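Local coordinates for DR2417 (Deinococcus radiodurans, PDB 4XWW), which is a dimeric two-metal-ion RNA exonuclease of the metallo-beta-lactamase superfamily that probably degrades RNA from the 5' end and possibly also cuts it internally, at residues D88-L93 with A113-K118; W80-G85 with V103-L108; V492-R497 with L508-V513. One frame throughout, in Å; residues are numbered along the deposited sequence.

Interaction 1: residues D88-L93 with A113-K118; sequences DHIGGL and ALVREK. With ZN (zinc ion), chain F; nucleotides of chain C.
Just before Ile-90 reaches Val-115 and Lys-118, the chain supplies two flat zinc ligands. The His-89 ring binds zinc through NE2 (2.2 Å) and is tied at ND1 to Asp-47; the His-403 ring, a third ligand, runs almost parallel to it, while His-84 meets it at a steeper inclination. The Asp-88 carboxylate reaches the same zinc through OD2 (2.2 Å). Water 2, a further ligand at 2.0 Å, donates a hydrogen bond to OP2 of U3 in RNA chain C and so links the metal to the RNA phosphate.

Away from the zinc the contact is apolar. Ile-90 carries CG1 between its backbone N and carbonyl carbon (chi1 61°), an orientation that lets both CG2 and CD1 rest on Val-115 CG2, the CD1 contact being 3.8 Å. Leu-93 crosses Val-115 at about a right angle, its CD1 on the same methyl. Lys-118, bent at its last two torsions, crosses Ile-90 at a slant, CE 3.9 Å from its CD1, and passes side-chain-less Gly-91. Its NZ forms a salt bridge with Glu-87 and gives a hydrogen bond to water 1 (2.7 Å), which donates in turn to Gly-91 O.

Helix 109-122 thus packs behind the short ligand-bearing helix 87-90 and the turn after it: Val-115 also touches Leu-82 of strand 77-82 and Leu-129 of strand 128-131, and Leu-114 leans on helix 271-282.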
loop_
_atom_site.group_PDB
_atom_site.type_symbol
_atom_site.label_atom_id
_atom_site.label_comp_id
_atom_site.label_asym_id
_atom_site.label_seq_id
_atom_site.Cartn_x
_atom_site.Cartn_y
_atom_site.Cartn_z
ATOM N N ASP A 88 20.113 -0.456 2.583
ATOM C CA ASP A 88 19.787 0.436 3.703
ATOM C C ASP A 88 20.918 0.516 4.729
ATOM O O ASP A 88 20.757 1.129 5.791
ATOM C CB ASP A 88 18.479 0.013 4.389
ATOM C CG ASP A 88 18.593 -1.295 5.117
ATOM O OD1 ASP A 88 19.187 -2.235 4.552
ATOM O OD2 ASP A 88 18.058 -1.379 6.244
ATOM N N HIS A 89 22.079 -0.062 4.395
ATOM C CA HIS A 89 23.277 0.161 5.197
ATOM C C HIS A 89 24.455 0.725 4.406
ATOM O O HIS A 89 25.325 1.340 5.000
ATOM C CB HIS A 89 23.682 -1.138 5.906
ATOM C CG HIS A 89 22.612 -1.649 6.824
ATOM N ND1 HIS A 89 22.680 -1.499 8.195
ATOM C CD2 HIS A 89 21.424 -2.242 6.568
ATOM C CE1 HIS A 89 21.595 -2.021 8.740
ATOM N NE2 HIS A 89 20.818 -2.478 7.776
ATOM N N ILE A 90 24.478 0.557 3.084
ATOM C CA ILE A 90 25.580 1.133 2.309
ATOM C C ILE A 90 25.182 2.088 1.191
ATOM O O ILE A 90 26.046 2.711 0.580
ATOM C CB ILE A 90 26.467 0.032 1.676
ATOM C CG1 ILE A 90 25.671 -0.847 0.717
ATOM C CG2 ILE A 90 27.047 -0.841 2.774
ATOM C CD1 ILE A 90 26.535 -1.586 -0.270
ATOM N N GLY A 91 23.886 2.217 0.930
ATOM C CA GLY A 91 23.439 2.974 -0.228
ATOM C C GLY A 91 23.687 4.469 -0.212
ATOM O O GLY A 91 23.707 5.107 -1.266
ATOM N N GLY A 92 23.872 5.030 0.975
ATOM C CA GLY A 92 24.177 6.443 1.099
ATOM C C GLY A 92 25.655 6.801 1.060
ATOM O O GLY A 92 26.006 7.970 1.049
ATOM N N LEU A 93 26.531 5.801 1.047
ATOM C CA LEU A 93 27.968 6.069 1.150
ATOM C C LEU A 93 28.565 6.942 0.018
ATOM O O LEU A 93 29.411 7.794 0.295
ATOM C CB LEU A 93 28.727 4.737 1.265
ATOM C CG LEU A 93 28.385 3.990 2.562
ATOM C CD1 LEU A 93 29.019 2.614 2.637
ATOM C CD2 LEU A 93 28.781 4.819 3.793
ATOM N N ALA A 113 33.110 -5.405 -1.642
ATOM C CA ALA A 113 33.009 -5.565 -3.088
ATOM C C ALA A 113 31.821 -4.741 -3.620
ATOM O O ALA A 113 31.930 -4.055 -4.647
ATOM C CB ALA A 113 32.866 -7.029 -3.463
ATOM N N LEU A 114 30.705 -4.795 -2.901
ATOM C CA LEU A 114 29.518 -4.038 -3.287
ATOM C C LEU A 114 29.756 -2.527 -3.168
ATOM O O LEU A 114 29.375 -1.761 -4.058
ATOM C CB LEU A 114 28.321 -4.482 -2.445
ATOM C CG LEU A 114 27.861 -5.938 -2.667
ATOM C CD1 LEU A 114 26.816 -6.369 -1.628
ATOM C CD2 LEU A 114 27.284 -6.121 -4.065
ATOM N N VAL A 115 30.415 -2.102 -2.094
ATOM C CA VAL A 115 30.704 -0.684 -1.911
ATOM C C VAL A 115 31.694 -0.201 -2.963
ATOM O O VAL A 115 31.513 0.870 -3.542
ATOM C CB VAL A 115 31.239 -0.398 -0.486
ATOM C CG1 VAL A 115 31.883 0.978 -0.393
ATOM C CG2 VAL A 115 30.096 -0.528 0.518
ATOM N N ARG A 116 32.728 -1.004 -3.223
ATOM C CA ARG A 116 33.751 -0.662 -4.195
ATOM C C ARG A 116 33.128 -0.404 -5.563
ATOM O O ARG A 116 33.477 0.561 -6.246
ATOM C CB ARG A 116 34.797 -1.788 -4.274
ATOM C CG ARG A 116 36.178 -1.384 -4.693
ATOM C CD ARG A 116 37.124 -2.597 -4.655
ATOM N NE ARG A 116 37.741 -2.778 -3.343
ATOM C CZ ARG A 116 37.575 -3.841 -2.560
ATOM N NH1 ARG A 116 36.806 -4.853 -2.945
ATOM N NH2 ARG A 116 38.194 -3.891 -1.387
ATOM N N GLU A 117 32.198 -1.267 -5.961
ATOM C CA GLU A 117 31.523 -1.107 -7.242
ATOM C C GLU A 117 30.646 0.145 -7.252
ATOM O O GLU A 117 30.583 0.875 -8.245
ATOM C CB GLU A 117 30.680 -2.341 -7.553
ATOM C CG GLU A 117 30.294 -2.455 -9.004
ATOM C CD GLU A 117 29.022 -3.242 -9.202
ATOM O OE1 GLU A 117 28.306 -2.963 -10.189
ATOM O OE2 GLU A 117 28.735 -4.132 -8.370
ATOM N N LYS A 118 29.971 0.379 -6.135
ATOM C CA LYS A 118 29.121 1.547 -5.954
ATOM C C LYS A 118 29.935 2.825 -6.095
ATOM O O LYS A 118 29.553 3.735 -6.828
ATOM C CB LYS A 118 28.444 1.473 -4.580
ATOM C CG LYS A 118 27.260 2.399 -4.360
ATOM C CD LYS A 118 26.557 2.090 -3.031
ATOM C CE LYS A 118 25.575 0.925 -3.159
ATOM N NZ LYS A 118 24.319 1.332 -3.857
HETATM ZN ZN ZN F . 18.793 -3.133 7.363
ATOM P P U C 3 16.370 -5.372 4.567
ATOM O OP1 U C 3 16.493 -6.669 5.270
ATOM O OP2 U C 3 16.947 -4.150 5.171
ATOM O "O5'" U C 3 16.960 -5.564 3.103
ATOM C "C5'" U C 3 16.391 -6.535 2.211
ATOM C "C4'" U C 3 16.272 -5.947 0.829
ATOM O "O4'" U C 3 15.018 -5.219 0.719
ATOM C "C3'" U C 3 17.377 -4.963 0.451
ATOM O "O3'" U C 3 17.807 -5.211 -0.877
ATOM C "C2'" U C 3 16.692 -3.604 0.561
ATOM O "O2'" U C 3 17.240 -2.623 -0.297
ATOM C "C1'" U C 3 15.265 -3.953 0.151
ATOM N N1 U C 3 14.269 -3.007 0.667
ATOM C C2 U C 3 13.355 -2.485 -0.227
ATOM O O2 U C 3 13.334 -2.789 -1.407
ATOM N N3 U C 3 12.462 -1.597 0.316
ATOM C C4 U C 3 12.389 -1.182 1.629
ATOM O O4 U C 3 11.522 -0.373 1.962
ATOM C C5 U C 3 13.373 -1.763 2.489
ATOM C C6 U C 3 14.261 -2.630 1.989
HETATM O O HOH W 1 23.679 3.943 -3.880
HETATM O O HOH W 2 18.844 -5.106 6.923
#

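Interaction 2: residues W80-G85 with V103-L108. With ZN (zinc ion), chain E.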
loop_
_atom_site.group_PDB
_atom_site.type_symbol
_atom_site.label_atom_id
_atom_site.label_comp_id
_atom_site.label_asym_id
_atom_site.label_seq_id
_atom_site.Cartn_x
_atom_site.Cartn_y
_atom_site.Cartn_z
ATOM N N TRP A 80 35.144 4.128 9.932
ATOM C CA TRP A 80 33.841 3.608 9.628
ATOM C C TRP A 80 33.809 2.096 9.796
ATOM O O TRP A 80 34.794 1.411 9.492
ATOM C CB TRP A 80 33.463 3.972 8.187
ATOM C CG TRP A 80 32.133 4.677 8.020
ATOM C CD1 TRP A 80 30.886 4.106 8.037
ATOM C CD2 TRP A 80 31.924 6.074 7.787
ATOM N NE1 TRP A 80 29.922 5.064 7.836
ATOM C CE2 TRP A 80 30.532 6.279 7.672
ATOM C CE3 TRP A 80 32.780 7.175 7.658
ATOM C CZ2 TRP A 80 29.974 7.538 7.443
ATOM C CZ3 TRP A 80 32.221 8.430 7.430
ATOM C CH2 TRP A 80 30.830 8.595 7.325
ATOM N N ILE A 81 32.670 1.600 10.272
ATOM C CA ILE A 81 32.335 0.185 10.304
ATOM C C ILE A 81 31.171 -0.060 9.346
ATOM O O ILE A 81 30.164 0.645 9.421
ATOM C CB ILE A 81 31.917 -0.261 11.714
ATOM C CG1 ILE A 81 33.086 -0.129 12.697
ATOM C CG2 ILE A 81 31.371 -1.689 11.719
ATOM C CD1 ILE A 81 32.644 -0.292 14.114
ATOM N N LEU A 82 31.312 -1.038 8.451
ATOM C CA LEU A 82 30.215 -1.418 7.553
ATOM C C LEU A 82 29.763 -2.841 7.881
ATOM O O LEU A 82 30.531 -3.789 7.684
ATOM C CB LEU A 82 30.649 -1.319 6.082
ATOM C CG LEU A 82 31.201 0.021 5.616
ATOM C CD1 LEU A 82 31.415 -0.013 4.109
ATOM C CD2 LEU A 82 30.193 1.112 5.978
ATOM N N THR A 83 28.528 -2.995 8.371
ATOM C CA THR A 83 28.092 -4.293 8.898
ATOM C C THR A 83 27.710 -5.314 7.818
ATOM O O THR A 83 27.897 -6.506 8.013
ATOM C CB THR A 83 26.897 -4.160 9.881
ATOM O OG1 THR A 83 25.760 -3.572 9.222
ATOM C CG2 THR A 83 27.281 -3.303 11.115
ATOM N N HIS A 84 27.171 -4.834 6.703
ATOM C CA HIS A 84 26.783 -5.703 5.584
ATOM C C HIS A 84 26.375 -4.854 4.381
ATOM O O HIS A 84 26.202 -3.639 4.499
ATOM C CB HIS A 84 25.647 -6.688 5.953
ATOM C CG HIS A 84 24.317 -6.060 6.284
ATOM N ND1 HIS A 84 24.117 -5.261 7.383
ATOM C CD2 HIS A 84 23.094 -6.200 5.693
ATOM C CE1 HIS A 84 22.840 -4.916 7.461
ATOM N NE2 HIS A 84 22.206 -5.479 6.444
ATOM N N GLY A 85 26.236 -5.494 3.224
ATOM C CA GLY A 85 26.110 -4.779 1.967
ATOM C C GLY A 85 24.667 -4.498 1.506
ATOM O O GLY A 85 24.473 -4.192 0.331
ATOM N N VAL A 103 38.820 8.419 5.383
ATOM C CA VAL A 103 39.098 7.767 6.661
ATOM C C VAL A 103 39.045 6.256 6.450
ATOM O O VAL A 103 38.481 5.782 5.458
ATOM C CB VAL A 103 38.073 8.193 7.763
ATOM C CG1 VAL A 103 38.119 9.701 7.985
ATOM C CG2 VAL A 103 36.635 7.730 7.401
ATOM N N PRO A 104 39.630 5.485 7.381
ATOM C CA PRO A 104 39.548 4.035 7.188
ATOM C C PRO A 104 38.111 3.494 7.283
ATOM O O PRO A 104 37.330 3.889 8.162
ATOM C CB PRO A 104 40.444 3.481 8.316
ATOM C CG PRO A 104 41.420 4.607 8.602
ATOM C CD PRO A 104 40.572 5.844 8.461
ATOM N N VAL A 105 37.770 2.617 6.337
ATOM C CA VAL A 105 36.443 2.020 6.240
ATOM C C VAL A 105 36.555 0.498 6.298
ATOM O O VAL A 105 37.114 -0.119 5.395
ATOM C CB VAL A 105 35.745 2.444 4.934
ATOM C CG1 VAL A 105 34.350 1.854 4.830
ATOM C CG2 VAL A 105 35.704 3.973 4.817
ATOM N N TYR A 106 36.027 -0.094 7.363
ATOM C CA TYR A 106 36.175 -1.528 7.613
ATOM C C TYR A 106 34.937 -2.342 7.271
ATOM O O TYR A 106 33.817 -1.954 7.609
ATOM C CB TYR A 106 36.524 -1.769 9.081
ATOM C CG TYR A 106 37.875 -1.197 9.450
ATOM C CD1 TYR A 106 39.036 -1.953 9.305
ATOM C CD2 TYR A 106 37.992 0.105 9.913
ATOM C CE1 TYR A 106 40.279 -1.421 9.633
ATOM C CE2 TYR A 106 39.233 0.643 10.235
ATOM C CZ TYR A 106 40.372 -0.123 10.089
ATOM O OH TYR A 106 41.607 0.412 10.420
ATOM N N GLY A 107 35.127 -3.480 6.610
ATOM C CA GLY A 107 33.993 -4.359 6.370
ATOM C C GLY A 107 34.397 -5.717 5.833
ATOM O O GLY A 107 35.542 -5.915 5.453
ATOM N N LEU A 108 33.445 -6.648 5.766
ATOM C CA LEU A 108 33.753 -7.989 5.247
ATOM C C LEU A 108 33.779 -8.008 3.703
ATOM O O LEU A 108 33.329 -7.054 3.072
ATOM C CB LEU A 108 32.760 -9.000 5.823
ATOM C CG LEU A 108 33.208 -9.420 7.225
ATOM C CD1 LEU A 108 32.492 -8.620 8.289
ATOM C CD2 LEU A 108 33.048 -10.922 7.453
HETATM ZN ZN ZN E . 20.190 -6.117 6.120
HETATM O O HOH W 3 30.636 -6.246 6.486
HETATM O O HOH W 2 18.844 -5.106 6.923
#
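Trp-80 and Leu-82 grip the strand around Val-105 in the tight half of this parallel pairing, where backbone bonds join the strands and methyl groups pack on one face of the sheet. Trp-80 N donates to Pro-104 O (2.8 Å), Tyr-106 N to Trp-80 O, and Leu-82 N to Tyr-106 O (2.8 Å). Val-105 has CG1 anti to its backbone N (chi1 -179°), which turns CG1 against Leu-82 CD1 at 3.6 Å and leaves CG2 for Trp-80 CB. Val-103 CG2 comes in the indole plane to the edge at Trp-80 CE3 (3.9 Å). On the other face Tyr-106, partly exposed, brings its ring edge to Trp-80 O, and its hydroxyl bonds to Arg-130.

Beyond Leu-82 the pairing slackens, and a water takes over. Water 3 donates to Leu-82 O (2.7 Å) and accepts from Leu-108 N, spanning the parting chains. Here the first strand runs into the metal site: His-84 donates from ND1 to Thr-83 OG1 (3.0 Å), a bond that helps fix the ring while NE2 holds a zinc (2.1 Å) other than the one bound by Asp-88 and His-89, together with His-86 and His-153. This is the start of the HxHxDH signature of the superfamily.

The pair forms a beta-alpha-beta unit in the larger mixed sheet: strand 42-46 lies beside 77-82, strand 128-131 beside 104-107, and helix 93-97 covers the face of Trp-80, Leu-82 and Val-105.

Interaction 3: residues V492-R497 with L508-V513; sequences VEVVAR and LQIRRV
Arg-511 extends from its helix toward the strand and turns its guanidinium edge-on to the carbonyl of Val-492. The donor NH2 lies 3.0 Å from Val-492 O, in the carbonyl plane, and the acceptor in turn lies in the guanidinium plane; the bond is nearly straight, with an N-H...O angle of 174°. CG and CD of the arginine already pass close to Val-492 O, and the bend at chi3 (-112°) brings NH2 round to it. Glu-493, pointing from the strand away from the helix, has OE2 4.6 Å from Arg-511 NH2, too far for a salt bridge but near enough perhaps to favour the positive charge.

The apolar part is set at another angle. Val-494 and Ile-510 cross at about a right angle and meet through their CG2 methyls at 3.8 Å. A methyl also faces the helix backbone, Val-492 CG2 lying 3.7 Å from Arg-511 O.

Helix 504-523 crosses one face of strand 491-497, and Ile-510 also touches Phe-542 of helix 528-547. Val-495 and Arg-497 contact the second subunit, its Asp-470 pairing with Arg-497. The arrangement is an alpha/beta packing, helix on one face of a mixed sheet, in the RNase J C-terminal domain at the dimer interface.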
loop_
_atom_site.group_PDB
_atom_site.type_symbol
_atom_site.label_atom_id
_atom_site.label_comp_id
_atom_site.label_asym_id
_atom_site.label_seq_id
_atom_site.Cartn_x
_atom_site.Cartn_y
_atom_site.Cartn_z
ATOM N N VAL A 492 -9.610 36.941 -20.051
ATOM C CA VAL A 492 -8.937 35.940 -19.233
ATOM C C VAL A 492 -8.597 34.697 -20.049
ATOM O O VAL A 492 -9.372 34.272 -20.904
ATOM C CB VAL A 492 -9.799 35.550 -18.014
ATOM C CG1 VAL A 492 -9.085 34.523 -17.150
ATOM C CG2 VAL A 492 -10.131 36.784 -17.198
ATOM N N GLU A 493 -7.430 34.121 -19.788
ATOM C CA GLU A 493 -6.998 32.929 -20.499
ATOM C C GLU A 493 -6.874 31.726 -19.560
ATOM O O GLU A 493 -6.275 31.818 -18.489
ATOM C CB GLU A 493 -5.675 33.192 -21.211
ATOM C CG GLU A 493 -5.798 34.144 -22.387
ATOM C CD GLU A 493 -5.210 33.562 -23.653
ATOM O OE1 GLU A 493 -3.979 33.356 -23.697
ATOM O OE2 GLU A 493 -5.981 33.296 -24.599
ATOM N N VAL A 494 -7.446 30.600 -19.978
ATOM C CA VAL A 494 -7.499 29.400 -19.148
ATOM C C VAL A 494 -6.719 28.230 -19.744
ATOM O O VAL A 494 -6.956 27.825 -20.882
ATOM C CB VAL A 494 -8.959 28.953 -18.920
ATOM C CG1 VAL A 494 -9.011 27.545 -18.341
ATOM C CG2 VAL A 494 -9.683 29.937 -18.018
ATOM N N VAL A 495 -5.784 27.687 -18.971
ATOM C CA VAL A 495 -5.144 26.430 -19.347
ATOM C C VAL A 495 -5.252 25.415 -18.211
ATOM O O VAL A 495 -4.952 25.720 -17.056
ATOM C CB VAL A 495 -3.667 26.609 -19.722
ATOM C CG1 VAL A 495 -3.049 25.252 -20.082
ATOM C CG2 VAL A 495 -3.519 27.603 -20.859
ATOM N N ALA A 496 -5.697 24.210 -18.560
ATOM C CA ALA A 496 -5.881 23.128 -17.600
ATOM C C ALA A 496 -5.008 21.929 -17.945
ATOM O O ALA A 496 -4.892 21.558 -19.111
ATOM C CB ALA A 496 -7.344 22.713 -17.558
ATOM N N ARG A 497 -4.391 21.323 -16.935
ATOM C CA ARG A 497 -3.718 20.042 -17.132
ATOM C C ARG A 497 -4.100 19.080 -16.010
ATOM O O ARG A 497 -4.080 19.447 -14.838
ATOM C CB ARG A 497 -2.200 20.215 -17.201
ATOM C CG ARG A 497 -1.683 20.488 -18.589
ATOM C CD ARG A 497 -1.985 19.311 -19.483
ATOM N NE ARG A 497 -0.790 18.520 -19.737
ATOM C CZ ARG A 497 -0.209 18.417 -20.927
ATOM N NH1 ARG A 497 -0.725 19.048 -21.973
ATOM N NH2 ARG A 497 0.883 17.678 -21.070
ATOM N N LEU A 508 -15.622 28.670 -20.507
ATOM C CA LEU A 508 -16.067 30.037 -20.705
ATOM C C LEU A 508 -16.626 30.611 -19.413
ATOM O O LEU A 508 -16.527 31.813 -19.171
ATOM C CB LEU A 508 -17.111 30.109 -21.817
ATOM C CG LEU A 508 -16.857 29.260 -23.061
ATOM C CD1 LEU A 508 -17.824 29.625 -24.147
ATOM C CD2 LEU A 508 -15.412 29.330 -23.563
ATOM N N GLN A 509 -17.214 29.749 -18.588
ATOM C CA GLN A 509 -17.756 30.174 -17.301
ATOM C C GLN A 509 -16.647 30.600 -16.348
ATOM O O GLN A 509 -16.783 31.580 -15.618
ATOM C CB GLN A 509 -18.578 29.058 -16.657
ATOM C CG GLN A 509 -19.814 28.651 -17.428
ATOM C CD GLN A 509 -20.594 27.569 -16.709
ATOM O OE1 GLN A 509 -21.056 27.768 -15.585
ATOM N NE2 GLN A 509 -20.729 26.410 -17.345
ATOM N N ILE A 510 -15.556 29.842 -16.348
ATOM C CA ILE A 510 -14.388 30.173 -15.541
ATOM C C ILE A 510 -13.820 31.545 -15.929
ATOM O O ILE A 510 -13.455 32.346 -15.065
ATOM C CB ILE A 510 -13.299 29.093 -15.680
ATOM C CG1 ILE A 510 -13.785 27.775 -15.068
ATOM C CG2 ILE A 510 -12.010 29.539 -15.016
ATOM C CD1 ILE A 510 -12.863 26.597 -15.322
ATOM N N ARG A 511 -13.770 31.815 -17.232
ATOM C CA ARG A 511 -13.312 33.107 -17.737
ATOM C C ARG A 511 -14.083 34.282 -17.149
ATOM O O ARG A 511 -13.479 35.242 -16.674
ATOM C CB ARG A 511 -13.427 33.161 -19.261
ATOM C CG ARG A 511 -12.178 32.753 -20.012
ATOM C CD ARG A 511 -12.214 33.322 -21.419
ATOM N NE ARG A 511 -12.360 32.290 -22.439
ATOM C CZ ARG A 511 -11.348 31.771 -23.125
ATOM N NH1 ARG A 511 -11.575 30.837 -24.038
ATOM N NH2 ARG A 511 -10.108 32.187 -22.903
ATOM N N ARG A 512 -15.414 34.199 -17.186
ATOM C CA ARG A 512 -16.265 35.319 -16.781
ATOM C C ARG A 512 -16.135 35.633 -15.297
ATOM O O ARG A 512 -16.178 36.796 -14.897
ATOM C CB ARG A 512 -17.739 35.049 -17.119
ATOM C CG ARG A 512 -18.481 34.136 -16.139
ATOM C CD ARG A 512 -19.975 34.415 -16.118
ATOM N NE ARG A 512 -20.435 34.987 -17.379
ATOM C CZ ARG A 512 -20.645 34.287 -18.489
ATOM N NH1 ARG A 512 -20.432 32.977 -18.506
ATOM N NH2 ARG A 512 -21.058 34.902 -19.588
ATOM N N VAL A 513 -15.974 34.594 -14.483
ATOM C CA VAL A 513 -15.864 34.767 -13.045
ATOM C C VAL A 513 -14.538 35.449 -12.738
ATOM O O VAL A 513 -14.470 36.374 -11.926
ATOM C CB VAL A 513 -15.969 33.422 -12.300
ATOM C CG1 VAL A 513 -15.726 33.611 -10.814
ATOM C CG2 VAL A 513 -17.339 32.799 -12.544
#

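Interactions 1 and 2 belong to one catalytic fold, their centres 10 Å apart. Their segments alternate along the chain: strand 77-82 leads directly into helix 87-90, and strand 104-107 into helix 109-122, so each sheet strand delivers the helix that packs in the other contact. They touch where Ile-90 and Leu-114 approach Gly-85 O, and water 2 binds both zinc ions. Interaction 3 follows much later in sequence, in the C-terminal domain, with its centre 51 Å from interaction 1 and 59 Å from interaction 2. The principle is modular: one region supplies part of the metal site, and a distant one takes part in the subunit interface, consistent with dimerization enhancing exonuclease activity.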